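Local structure of GlcNAc Inducible Gene 2, GIG2 (Candida albicans, 6AKZ) at residues F50-K63 with P329-V341. The protein binds a ferric ion and is probably an oxygenase of the DUF1479 (Gig2-like) family, made from a gene induced by N-acetylglucosamine. Numbering follows the deposited sequence.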
loop_
_atom_site.group_PDB
_atom_site.type_symbol
_atom_site.label_atom_id
_atom_site.label_comp_id
_atom_site.label_asym_id
_atom_site.label_seq_id
_atom_site.Cartn_x
_atom_site.Cartn_y
_atom_site.Cartn_z
ATOM N N PHE A 50 10.942 18.254 -7.396
ATOM C CA PHE A 50 9.965 18.521 -6.299
ATOM C C PHE A 50 9.560 19.991 -6.332
ATOM O O PHE A 50 8.428 20.309 -5.986
ATOM C CB PHE A 50 10.365 18.107 -4.886
ATOM C CG PHE A 50 10.530 16.619 -4.668
ATOM C CD1 PHE A 50 10.386 15.671 -5.704
ATOM C CD2 PHE A 50 10.823 16.169 -3.391
ATOM C CE1 PHE A 50 10.579 14.317 -5.468
ATOM C CE2 PHE A 50 10.952 14.808 -3.145
ATOM C CZ PHE A 50 10.860 13.886 -4.205
ATOM N N THR A 51 10.463 20.858 -6.812
ATOM C CA THR A 51 10.096 22.203 -7.131
ATOM C C THR A 51 8.990 22.228 -8.163
ATOM O O THR A 51 8.024 23.009 -7.980
ATOM C CB THR A 51 11.329 23.013 -7.554
ATOM O OG1 THR A 51 12.212 23.150 -6.448
ATOM C CG2 THR A 51 10.955 24.417 -8.074
ATOM N N GLU A 52 9.140 21.501 -9.279
ATOM C CA GLU A 52 8.122 21.491 -10.318
ATOM C C GLU A 52 6.783 21.014 -9.728
ATOM O O GLU A 52 5.781 21.594 -9.944
ATOM C CB GLU A 52 8.574 20.676 -11.523
ATOM C CG GLU A 52 7.518 20.518 -12.570
ATOM C CD GLU A 52 7.902 19.697 -13.806
ATOM O OE1 GLU A 52 8.818 20.174 -14.507
ATOM O OE2 GLU A 52 7.189 18.693 -14.211
ATOM N N ILE A 53 6.819 20.008 -8.864
ATOM C CA ILE A 53 5.593 19.473 -8.302
ATOM C C ILE A 53 4.887 20.550 -7.516
ATOM O O ILE A 53 3.698 20.777 -7.657
ATOM C CB ILE A 53 5.823 18.252 -7.400
ATOM C CG1 ILE A 53 6.289 17.102 -8.250
ATOM C CG2 ILE A 53 4.533 17.963 -6.600
ATOM C CD1 ILE A 53 6.676 15.856 -7.441
ATOM N N ALA A 54 5.650 21.165 -6.619
ATOM C CA ALA A 54 5.133 22.239 -5.736
ATOM C C ALA A 54 4.484 23.381 -6.568
ATOM O O ALA A 54 3.454 23.958 -6.180
ATOM C CB ALA A 54 6.253 22.776 -4.894
ATOM N N LYS A 55 5.089 23.720 -7.678
ATOM C CA LYS A 55 4.595 24.808 -8.502
ATOM C C LYS A 55 3.417 24.419 -9.403
ATOM O O LYS A 55 2.784 25.302 -9.997
ATOM C CB LYS A 55 5.699 25.457 -9.363
ATOM C CG LYS A 55 6.783 26.161 -8.549
ATOM C CD LYS A 55 7.911 26.757 -9.347
ATOM C CE LYS A 55 8.866 27.463 -8.389
ATOM N NZ LYS A 55 8.219 28.667 -7.819
ATOM N N ILE A 56 3.170 23.145 -9.590
ATOM C CA ILE A 56 2.065 22.677 -10.446
ATOM C C ILE A 56 0.863 22.453 -9.553
ATOM O O ILE A 56 -0.263 22.943 -9.887
ATOM C CB ILE A 56 2.439 21.456 -11.304
ATOM C CG1 ILE A 56 3.505 21.821 -12.392
ATOM C CG2 ILE A 56 1.260 20.878 -12.049
ATOM C CD1 ILE A 56 4.060 20.592 -13.039
ATOM N N GLY A 57 1.079 21.750 -8.431
ATOM C CA GLY A 57 0.014 21.448 -7.496
ATOM C C GLY A 57 -0.732 20.151 -7.856
ATOM O O GLY A 57 -0.185 19.289 -8.543
ATOM N N PRO A 58 -2.002 19.987 -7.369
ATOM C CA PRO A 58 -2.736 18.769 -7.492
ATOM C C PRO A 58 -2.932 18.184 -8.888
ATOM O O PRO A 58 -3.008 16.950 -9.014
ATOM C CB PRO A 58 -4.093 19.130 -6.849
ATOM C CG PRO A 58 -3.761 20.092 -5.793
ATOM C CD PRO A 58 -2.741 20.958 -6.530
ATOM N N SER A 59 -2.936 19.005 -9.955
ATOM C CA SER A 59 -3.096 18.449 -11.287
ATOM C C SER A 59 -1.894 17.567 -11.703
ATOM O O SER A 59 -1.956 16.897 -12.777
ATOM C CB SER A 59 -3.333 19.541 -12.268
ATOM O OG SER A 59 -2.164 20.313 -12.393
ATOM N N TYR A 60 -0.782 17.637 -10.950
ATOM C CA TYR A 60 0.360 16.757 -11.154
ATOM C C TYR A 60 -0.024 15.271 -10.979
ATOM O O TYR A 60 0.592 14.396 -11.595
ATOM C CB TYR A 60 1.516 17.179 -10.278
ATOM C CG TYR A 60 2.851 16.546 -10.587
ATOM C CD1 TYR A 60 3.187 15.302 -10.090
ATOM C CD2 TYR A 60 3.731 17.166 -11.425
ATOM C CE1 TYR A 60 4.404 14.729 -10.375
ATOM C CE2 TYR A 60 4.959 16.645 -11.719
ATOM C CZ TYR A 60 5.288 15.434 -11.250
ATOM O OH TYR A 60 6.503 14.948 -11.566
ATOM N N VAL A 61 -1.047 14.952 -10.182
ATOM C CA VAL A 61 -1.379 13.583 -9.957
ATOM C C VAL A 61 -2.038 13.024 -11.192
ATOM O O VAL A 61 -2.997 13.590 -11.696
ATOM C CB VAL A 61 -2.417 13.450 -8.769
ATOM C CG1 VAL A 61 -2.961 12.062 -8.636
ATOM C CG2 VAL A 61 -1.716 13.943 -7.511
ATOM N N PRO A 62 -1.540 11.900 -11.690
ATOM C CA PRO A 62 -2.198 11.269 -12.833
ATOM C C PRO A 62 -3.712 11.005 -12.608
ATOM O O PRO A 62 -4.153 10.543 -11.541
ATOM C CB PRO A 62 -1.440 9.979 -12.983
ATOM C CG PRO A 62 -0.102 10.232 -12.364
ATOM C CD PRO A 62 -0.392 11.123 -11.199
ATOM N N LYS A 63 -4.485 11.319 -13.611
ATOM C CA LYS A 63 -5.889 11.153 -13.548
ATOM C C LYS A 63 -6.397 10.704 -14.912
ATOM O O LYS A 63 -5.916 11.128 -15.911
ATOM C CB LYS A 63 -6.503 12.509 -13.184
ATOM C CG LYS A 63 -7.963 12.500 -12.880
ATOM C CD LYS A 63 -8.473 13.786 -12.251
ATOM C CE LYS A 63 -8.923 14.827 -13.240
ATOM N NZ LYS A 63 -9.200 16.070 -12.486
ATOM N N PRO A 329 13.643 16.043 5.425
ATOM C CA PRO A 329 13.145 17.391 5.006
ATOM C C PRO A 329 13.096 17.696 3.508
ATOM O O PRO A 329 12.275 18.522 3.104
ATOM C CB PRO A 329 14.128 18.362 5.677
ATOM C CG PRO A 329 15.403 17.550 5.734
ATOM C CD PRO A 329 14.961 16.142 6.060
ATOM N N HIS A 330 13.898 17.029 2.691
ATOM C CA HIS A 330 13.898 17.242 1.283
ATOM C C HIS A 330 12.617 16.721 0.643
ATOM O O HIS A 330 12.341 17.073 -0.470
ATOM C CB HIS A 330 15.070 16.540 0.592
ATOM C CG HIS A 330 16.420 17.022 1.036
ATOM N ND1 HIS A 330 17.023 16.582 2.194
ATOM C CD2 HIS A 330 17.303 17.866 0.450
ATOM C CE1 HIS A 330 18.206 17.149 2.323
ATOM N NE2 HIS A 330 18.402 17.937 1.287
ATOM N N LEU A 331 11.886 15.861 1.331
ATOM C CA LEU A 331 10.614 15.381 0.801
ATOM C C LEU A 331 9.501 16.417 0.855
ATOM O O LEU A 331 8.570 16.349 0.066
ATOM C CB LEU A 331 10.169 14.085 1.520
ATOM C CG LEU A 331 11.106 12.888 1.437
ATOM C CD1 LEU A 331 10.457 11.764 2.234
ATOM C CD2 LEU A 331 11.477 12.450 0.009
ATOM N N HIS A 332 9.563 17.355 1.796
ATOM C CA HIS A 332 8.414 18.133 2.099
ATOM C C HIS A 332 7.943 19.033 0.960
ATOM O O HIS A 332 6.764 19.188 0.776
ATOM C CB HIS A 332 8.599 18.839 3.407
ATOM C CG HIS A 332 8.704 17.864 4.558
ATOM N ND1 HIS A 332 8.391 18.187 5.864
ATOM C CD2 HIS A 332 9.070 16.552 4.582
ATOM C CE1 HIS A 332 8.579 17.133 6.637
ATOM N NE2 HIS A 332 8.982 16.124 5.881
ATOM N N GLN A 333 8.855 19.479 0.121
ATOM C CA GLN A 333 8.542 20.376 -0.956
ATOM C C GLN A 333 7.607 19.716 -1.991
ATOM O O GLN A 333 6.863 20.376 -2.695
ATOM C CB GLN A 333 9.843 20.698 -1.666
ATOM C CG GLN A 333 9.661 21.661 -2.806
ATOM C CD GLN A 333 10.970 22.154 -3.397
ATOM O OE1 GLN A 333 11.985 21.442 -3.461
ATOM N NE2 GLN A 333 10.931 23.367 -3.852
ATOM N N GLY A 334 7.699 18.403 -2.045
ATOM C CA GLY A 334 6.971 17.619 -2.993
ATOM C C GLY A 334 5.553 17.202 -2.682
ATOM O O GLY A 334 4.917 16.522 -3.526
ATOM N N ILE A 335 5.082 17.481 -1.460
ATOM C CA ILE A 335 3.806 17.041 -0.997
ATOM C C ILE A 335 2.694 17.945 -1.527
ATOM O O ILE A 335 2.761 19.183 -1.450
ATOM C CB ILE A 335 3.749 16.974 0.530
ATOM C CG1 ILE A 335 4.880 16.086 1.098
ATOM C CG2 ILE A 335 2.454 16.393 0.988
ATOM C CD1 ILE A 335 5.135 16.363 2.562
ATOM N N ILE A 336 1.720 17.301 -2.145
ATOM C CA ILE A 336 0.542 17.953 -2.660
ATOM C C ILE A 336 -0.711 17.228 -2.297
ATOM O O ILE A 336 -0.734 15.988 -2.079
ATOM C CB ILE A 336 0.614 18.105 -4.205
ATOM C CG1 ILE A 336 0.910 16.788 -4.897
ATOM C CG2 ILE A 336 1.669 19.127 -4.541
ATOM C CD1 ILE A 336 0.615 16.877 -6.373
ATOM N N SER A 337 -1.809 17.981 -2.270
ATOM C CA SER A 337 -3.130 17.329 -2.194
ATOM C C SER A 337 -3.413 16.620 -3.459
ATOM O O SER A 337 -2.959 17.061 -4.529
ATOM C CB SER A 337 -4.250 18.348 -1.984
ATOM O OG SER A 337 -4.078 18.922 -0.723
ATOM N N ILE A 338 -4.257 15.592 -3.366
ATOM C CA ILE A 338 -4.827 15.037 -4.619
ATOM C C ILE A 338 -5.801 16.017 -5.266
ATOM O O ILE A 338 -6.238 16.972 -4.618
ATOM C CB ILE A 338 -5.488 13.669 -4.389
ATOM C CG1 ILE A 338 -6.631 13.807 -3.371
ATOM C CG2 ILE A 338 -4.394 12.648 -4.062
ATOM C CD1 ILE A 338 -7.459 12.568 -3.332
ATOM N N PRO A 339 -6.105 15.828 -6.568
ATOM C CA PRO A 339 -7.158 16.615 -7.272
ATOM C C PRO A 339 -8.500 16.464 -6.596
ATOM O O PRO A 339 -8.701 15.602 -5.713
ATOM C CB PRO A 339 -7.105 16.121 -8.750
ATOM C CG PRO A 339 -6.036 15.081 -8.800
ATOM C CD PRO A 339 -5.420 14.893 -7.474
ATOM N N ASP A 340 -9.389 17.397 -6.920
ATOM C CA ASP A 340 -10.790 17.343 -6.449
ATOM C C ASP A 340 -11.320 15.910 -6.628
ATOM O O ASP A 340 -11.061 15.290 -7.631
ATOM C CB ASP A 340 -11.669 18.334 -7.236
ATOM C CG ASP A 340 -11.324 19.795 -6.922
ATOM O OD1 ASP A 340 -10.598 20.120 -5.908
ATOM O OD2 ASP A 340 -11.789 20.640 -7.739
ATOM N N VAL A 341 -11.934 15.379 -5.601
ATOM C CA VAL A 341 -12.476 14.019 -5.619
ATOM C C VAL A 341 -13.976 14.105 -5.876
ATOM O O VAL A 341 -14.675 14.870 -5.180
ATOM C CB VAL A 341 -12.247 13.372 -4.231
ATOM C CG1 VAL A 341 -12.931 12.042 -4.101
ATOM C CG2 VAL A 341 -10.765 13.233 -3.999
HETATM O O HOH W 1 -10.889 16.110 -10.469
#
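The two segments advance in the same direction, closest at Phe50 with Gly334 (CA to CA 4.6 Å) and again at Pro58 with Pro339. One comprises the last turns of helix 32-56, the break at Gly57 with its positive phi and a short 3-10 turn that ends at Tyr60; the other runs from the helically coiled 329-334 into strand 336-337. The contact rests mainly on apolar packing. The Phe50 ring presents its edge to the His330 carbonyl, with CD2 3.4 Å from His330 O, and to CD2 of Leu331, while Phe50 CB lies against Gly334. Gln333, its CG anti to the backbone N (chi1 -179°), passes alongside the Phe50 carbonyl and sets NE2 2.9 Å from Thr51 OG1, a hydroxyl whose hydrogen bond is to Asn47 O. Ile336 fills the bend after the helix: its CG2 meets Ile53 CG2 at 3.7 Å, the two side chains crossing at about a right angle, and its CD1 faces Gly57 O, Tyr60 CB and Val61 CG2. Pro339 then packs its CD against Val61 CB (3.6 Å), and Pro58 CB lies 3.3 Å from Ser337 O, a buried carbonyl without a polar partner. At the far end one water links Lys63 NZ to Asp340 O. Backbone hydrogen bonds tie Ile336 to Val274 and Pro62 to Met89 of strand 87-91; the contact thus lays the end of an N-terminal helix over an edge strand on the outside of the cupin-type beta core, with Ile338 about 8 Å, side chain to side chain, from the iron ligand His355.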